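PDB 6JKV: PppA from Pseudomonas aeruginosa, which probably acts as a metal-dependent protein serine/threonine phosphatase of the PP2C family and is a key regulatory component of type VI secretion systems. Local coordinates for residues V43-L49 with N253-L257; S121-L125 with L136-R142. All blocks are in the same frame, centred on the assembly; numbering follows the deposited sequence.

Contacts 1 and 2 flank the manganese site of a PP2C-like sandwich, their centres 12 Å apart and their nearest atoms about 5 Å apart. Contact 1 sets edge strand 46-51 of one antiparallel sheet against strand 254-261 of the other; contact 2, nested within the loop closed by contact 1, is a hairpin of the first sheet whose exit turn leads into strand 142-147 of the second. Asp61, bound to both manganese ions, lies between them: the side chains of Asp46 (contact 1) and Thr122 (contact 2) each come within about 3 Å of its own. The side chain of Asp46 is about 4 Å, and that of Asp140 about 5 Å, from a manganese ion.

Contact 1. Residues V43-L49 with N253-L257; sequences VNEDASL and NITAL
Asn253 grips the 43-45 backbone with both ends of its amide. A chi1 of -56° sets CG of Asn253 next to its backbone N: Asn253 OD1 accepts Glu45 N at 2.8 Å, the donor above the amide plane, and Asn253 ND2 gives a longer 3.3 Å bond to Val43 O and also bonds Val37 O. The Asn44 side chain runs the other way alongside, the amide planes 48° apart; Asn44 OD1 sits 3.4 Å from Asn253 CB and takes a weak bond from Asp46 N, and its ND2 is held by Ser35.

The carboxylate of Asp46 stands nearly perpendicular to the Asn253 amide. Thr255 OG1 donates to the anti lone pair of Asp46 OD2 at 2.8 Å; Ser35 is the second partner of OG1, and Ser213 also bonds OD2. Two waters donate to Asp46 OD1, one shared with Asn253 O and the other with Asn253 OD1. Leu257 CD1 lies 4.0 Å from Ser48 CB. The axes of 46-49 and 254-257 run 13° from parallel and approach to 7.6 Å, in facing sheets. Polar bridging beside a manganese ion and its ligand Asp61 is consistent with the second shell of a PP2C metal centre.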
# COMPACT_ATOMS: atom_id res chain seq x y z
N VAL A 43 3.08 0.08 -18.76
CA VAL A 43 2.75 1.31 -18.01
C VAL A 43 2.65 0.93 -16.53
O VAL A 43 1.94 -0.05 -16.21
CB VAL A 43 1.45 1.96 -18.53
CG1 VAL A 43 0.98 3.07 -17.61
CG2 VAL A 43 1.63 2.47 -19.95
N ASN A 44 3.35 1.68 -15.68
CA ASN A 44 3.31 1.49 -14.21
C ASN A 44 2.16 2.33 -13.64
O ASN A 44 2.27 3.56 -13.63
CB ASN A 44 4.66 1.84 -13.58
CG ASN A 44 4.81 1.22 -12.21
OD1 ASN A 44 3.83 0.81 -11.60
ND2 ASN A 44 6.05 1.12 -11.74
N GLU A 45 1.09 1.67 -13.21
CA GLU A 45 -0.07 2.34 -12.56
C GLU A 45 0.09 2.28 -11.04
O GLU A 45 -0.73 2.91 -10.35
CB GLU A 45 -1.39 1.71 -12.99
CG GLU A 45 -1.72 2.00 -14.43
CD GLU A 45 -2.80 1.08 -14.99
OE1 GLU A 45 -3.99 1.31 -14.68
OE2 GLU A 45 -2.43 0.15 -15.75
N ASP A 46 1.11 1.56 -10.55
CA ASP A 46 1.49 1.59 -9.12
C ASP A 46 2.07 2.97 -8.80
O ASP A 46 2.75 3.55 -9.66
CB ASP A 46 2.51 0.50 -8.76
CG ASP A 46 1.92 -0.88 -8.52
OD1 ASP A 46 0.71 -1.09 -8.81
OD2 ASP A 46 2.68 -1.74 -8.05
N ALA A 47 1.79 3.48 -7.61
CA ALA A 47 2.41 4.71 -7.07
C ALA A 47 2.75 4.49 -5.60
O ALA A 47 2.17 3.57 -4.97
CB ALA A 47 1.50 5.90 -7.24
N SER A 48 3.67 5.28 -5.08
CA SER A 48 4.06 5.20 -3.66
C SER A 48 4.41 6.59 -3.16
O SER A 48 4.76 7.45 -3.97
CB SER A 48 5.18 4.21 -3.44
OG SER A 48 6.38 4.67 -4.03
N LEU A 49 4.28 6.78 -1.85
CA LEU A 49 4.75 7.98 -1.13
C LEU A 49 5.61 7.52 0.05
O LEU A 49 5.11 6.79 0.93
CB LEU A 49 3.57 8.82 -0.66
CG LEU A 49 3.98 10.01 0.20
CD1 LEU A 49 4.63 11.08 -0.68
CD2 LEU A 49 2.82 10.58 0.99
N ASN A 253 2.74 -4.78 -12.33
CA ASN A 253 3.52 -3.69 -11.69
C ASN A 253 3.85 -4.18 -10.28
O ASN A 253 2.95 -4.70 -9.60
CB ASN A 253 2.76 -2.37 -11.62
CG ASN A 253 2.29 -1.86 -12.97
OD1 ASN A 253 1.34 -1.08 -13.04
ND2 ASN A 253 2.95 -2.28 -14.05
N ILE A 254 5.10 -4.05 -9.86
CA ILE A 254 5.56 -4.57 -8.55
C ILE A 254 6.17 -3.40 -7.78
O ILE A 254 7.13 -2.81 -8.29
CB ILE A 254 6.53 -5.75 -8.71
CG1 ILE A 254 7.14 -6.14 -7.37
CG2 ILE A 254 7.59 -5.47 -9.77
CD1 ILE A 254 7.67 -7.56 -7.34
N THR A 255 5.59 -3.08 -6.63
CA THR A 255 6.08 -2.00 -5.75
C THR A 255 6.29 -2.55 -4.34
O THR A 255 5.43 -3.32 -3.87
CB THR A 255 5.12 -0.81 -5.75
OG1 THR A 255 4.91 -0.42 -7.10
CG2 THR A 255 5.65 0.36 -4.94
N ALA A 256 7.39 -2.16 -3.71
CA ALA A 256 7.72 -2.53 -2.33
C ALA A 256 8.19 -1.28 -1.60
O ALA A 256 8.97 -0.50 -2.17
CB ALA A 256 8.75 -3.63 -2.30
N LEU A 257 7.69 -1.10 -0.38
CA LEU A 257 8.09 0.00 0.52
C LEU A 257 8.32 -0.60 1.90
O LEU A 257 7.38 -1.22 2.45
CB LEU A 257 7.00 1.07 0.53
CG LEU A 257 7.43 2.46 0.96
CD1 LEU A 257 6.57 3.54 0.30
CD2 LEU A 257 7.37 2.57 2.48
O HOH W 1 0.39 -3.89 -9.05
O HOH W 2 -1.00 -1.02 -11.25

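Contact 2. Residues S121-L125 with L136-R142; sequences STLVL and LWAGDSR
The indole of Trp137, whose CB packs 4.1 Å from Val124 CB, has Gly139 O and a bridging water at its edge, in the ring plane. The ring of His158 meets it with planes only about 10° apart, and NE1 bonds Arg156 O. With chi1 at 89° the indole is carried away from the 121-125 segment, while Leu123 O reaches 3.4 Å from Trp137 CB.

The two strands form an antiparallel beta hairpin within a PP2C-like alpha-beta-beta-alpha sandwich. Leu123 with Ala138 and Leu125 with Leu136 are hydrogen-bonded pairs, and Val124 with Trp137 is the non-hydrogen-bonded pair between them. Leu123, Leu125 and Leu136 project to the face packed on helix 89-114. There the Leu125 and Leu136 side chains run alongside each other in a common direction, with CG of Leu125 3.8 Å from CB of Leu136.

Val124 projects to the other face, between the sheets. Its CG1 presses on Ser141 CB at 3.6 Å, and its CG2 meets the Arg142 backbone. Beyond the strands, Gly139 adopts backbone angles suited to a residue without CB, and Thr122 CB closes to 3.9 Å from Gly139 CA, where a CB on Gly139 would clash with it. Thr122 turns OG1 between its backbone N and carbonyl carbon (chi1 80°), bringing it 2.8 Å from Ser141 OG in a hydrogen bond; OG1 also bonds the backbone N of Asp61, a manganese ligand. Thr122 CG2 touches OD1 of Asp140, whose OD2 lies close to OD2 of the metal ligand Asp214. Between the strand and the turn, the bridging water donates both hydrogens, to Leu123 O at 2.7 Å and to Ser141 O at 3.0 Å.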
# COMPACT_ATOMS: atom_id res chain seq x y z
N SER A 121 -7.99 3.08 -7.86
CA SER A 121 -6.70 2.63 -7.29
C SER A 121 -6.95 2.08 -5.90
O SER A 121 -7.76 2.65 -5.15
CB SER A 121 -5.69 3.75 -7.27
OG SER A 121 -4.53 3.35 -6.55
N THR A 122 -6.27 0.99 -5.58
CA THR A 122 -6.20 0.49 -4.19
C THR A 122 -5.37 1.48 -3.37
O THR A 122 -4.70 2.38 -3.94
CB THR A 122 -5.59 -0.92 -4.14
OG1 THR A 122 -4.18 -0.73 -4.23
CG2 THR A 122 -6.11 -1.81 -5.25
N LEU A 123 -5.43 1.33 -2.06
CA LEU A 123 -4.57 2.11 -1.16
C LEU A 123 -4.18 1.24 0.03
O LEU A 123 -5.04 0.52 0.53
CB LEU A 123 -5.29 3.37 -0.69
CG LEU A 123 -4.51 4.15 0.36
CD1 LEU A 123 -4.33 5.59 -0.07
CD2 LEU A 123 -5.16 4.04 1.72
N VAL A 124 -2.92 1.35 0.45
CA VAL A 124 -2.46 0.90 1.78
C VAL A 124 -1.50 1.96 2.30
O VAL A 124 -0.58 2.35 1.56
CB VAL A 124 -1.83 -0.51 1.74
CG1 VAL A 124 -0.68 -0.60 0.76
CG2 VAL A 124 -1.38 -0.95 3.12
N LEU A 125 -1.75 2.47 3.50
CA LEU A 125 -0.86 3.46 4.13
C LEU A 125 -0.55 2.99 5.54
O LEU A 125 -1.32 2.21 6.11
CB LEU A 125 -1.46 4.87 4.06
CG LEU A 125 -2.61 5.22 5.00
CD1 LEU A 125 -2.11 5.74 6.34
CD2 LEU A 125 -3.52 6.25 4.35
N LEU A 136 -4.29 2.28 7.29
CA LEU A 136 -5.56 2.44 6.54
C LEU A 136 -5.38 1.76 5.19
O LEU A 136 -4.33 1.95 4.56
CB LEU A 136 -5.89 3.93 6.36
CG LEU A 136 -6.29 4.68 7.62
CD1 LEU A 136 -6.20 6.19 7.39
CD2 LEU A 136 -7.68 4.28 8.08
N TRP A 137 -6.37 1.00 4.75
CA TRP A 137 -6.28 0.32 3.43
C TRP A 137 -7.67 0.09 2.83
O TRP A 137 -8.68 0.01 3.57
CB TRP A 137 -5.48 -0.97 3.54
CG TRP A 137 -6.29 -2.18 3.89
CD1 TRP A 137 -6.83 -3.07 3.02
CD2 TRP A 137 -6.62 -2.65 5.21
NE1 TRP A 137 -7.49 -4.06 3.70
CE2 TRP A 137 -7.37 -3.83 5.04
CE3 TRP A 137 -6.36 -2.19 6.51
CZ2 TRP A 137 -7.86 -4.56 6.13
CZ3 TRP A 137 -6.85 -2.91 7.58
CH2 TRP A 137 -7.58 -4.08 7.39
N ALA A 138 -7.67 -0.01 1.51
CA ALA A 138 -8.82 -0.39 0.67
C ALA A 138 -8.26 -1.00 -0.61
O ALA A 138 -7.61 -0.28 -1.37
CB ALA A 138 -9.69 0.81 0.42
N GLY A 139 -8.47 -2.31 -0.78
CA GLY A 139 -7.98 -3.07 -1.94
C GLY A 139 -7.12 -4.25 -1.53
O GLY A 139 -7.25 -4.73 -0.39
N ASP A 140 -6.30 -4.74 -2.45
CA ASP A 140 -5.49 -5.98 -2.27
C ASP A 140 -4.00 -5.62 -2.21
O ASP A 140 -3.16 -6.51 -2.44
CB ASP A 140 -5.77 -6.98 -3.39
CG ASP A 140 -5.50 -6.44 -4.79
OD1 ASP A 140 -5.06 -5.29 -4.90
OD2 ASP A 140 -5.75 -7.17 -5.76
N SER A 141 -3.69 -4.35 -1.94
CA SER A 141 -2.33 -3.92 -1.53
C SER A 141 -2.21 -4.15 -0.03
O SER A 141 -3.20 -3.92 0.70
CB SER A 141 -2.07 -2.49 -1.91
OG SER A 141 -2.00 -2.32 -3.32
N ARG A 142 -1.05 -4.65 0.41
CA ARG A 142 -0.91 -5.24 1.76
C ARG A 142 0.08 -4.44 2.60
O ARG A 142 1.01 -3.78 2.04
CB ARG A 142 -0.48 -6.71 1.64
CG ARG A 142 -1.57 -7.61 1.09
CD ARG A 142 -1.04 -8.97 0.74
NE ARG A 142 -2.09 -9.84 0.21
CZ ARG A 142 -2.05 -11.17 0.24
NH1 ARG A 142 -1.02 -11.79 0.79
NH2 ARG A 142 -3.05 -11.86 -0.27
O HOH W 3 -5.30 -2.03 -0.34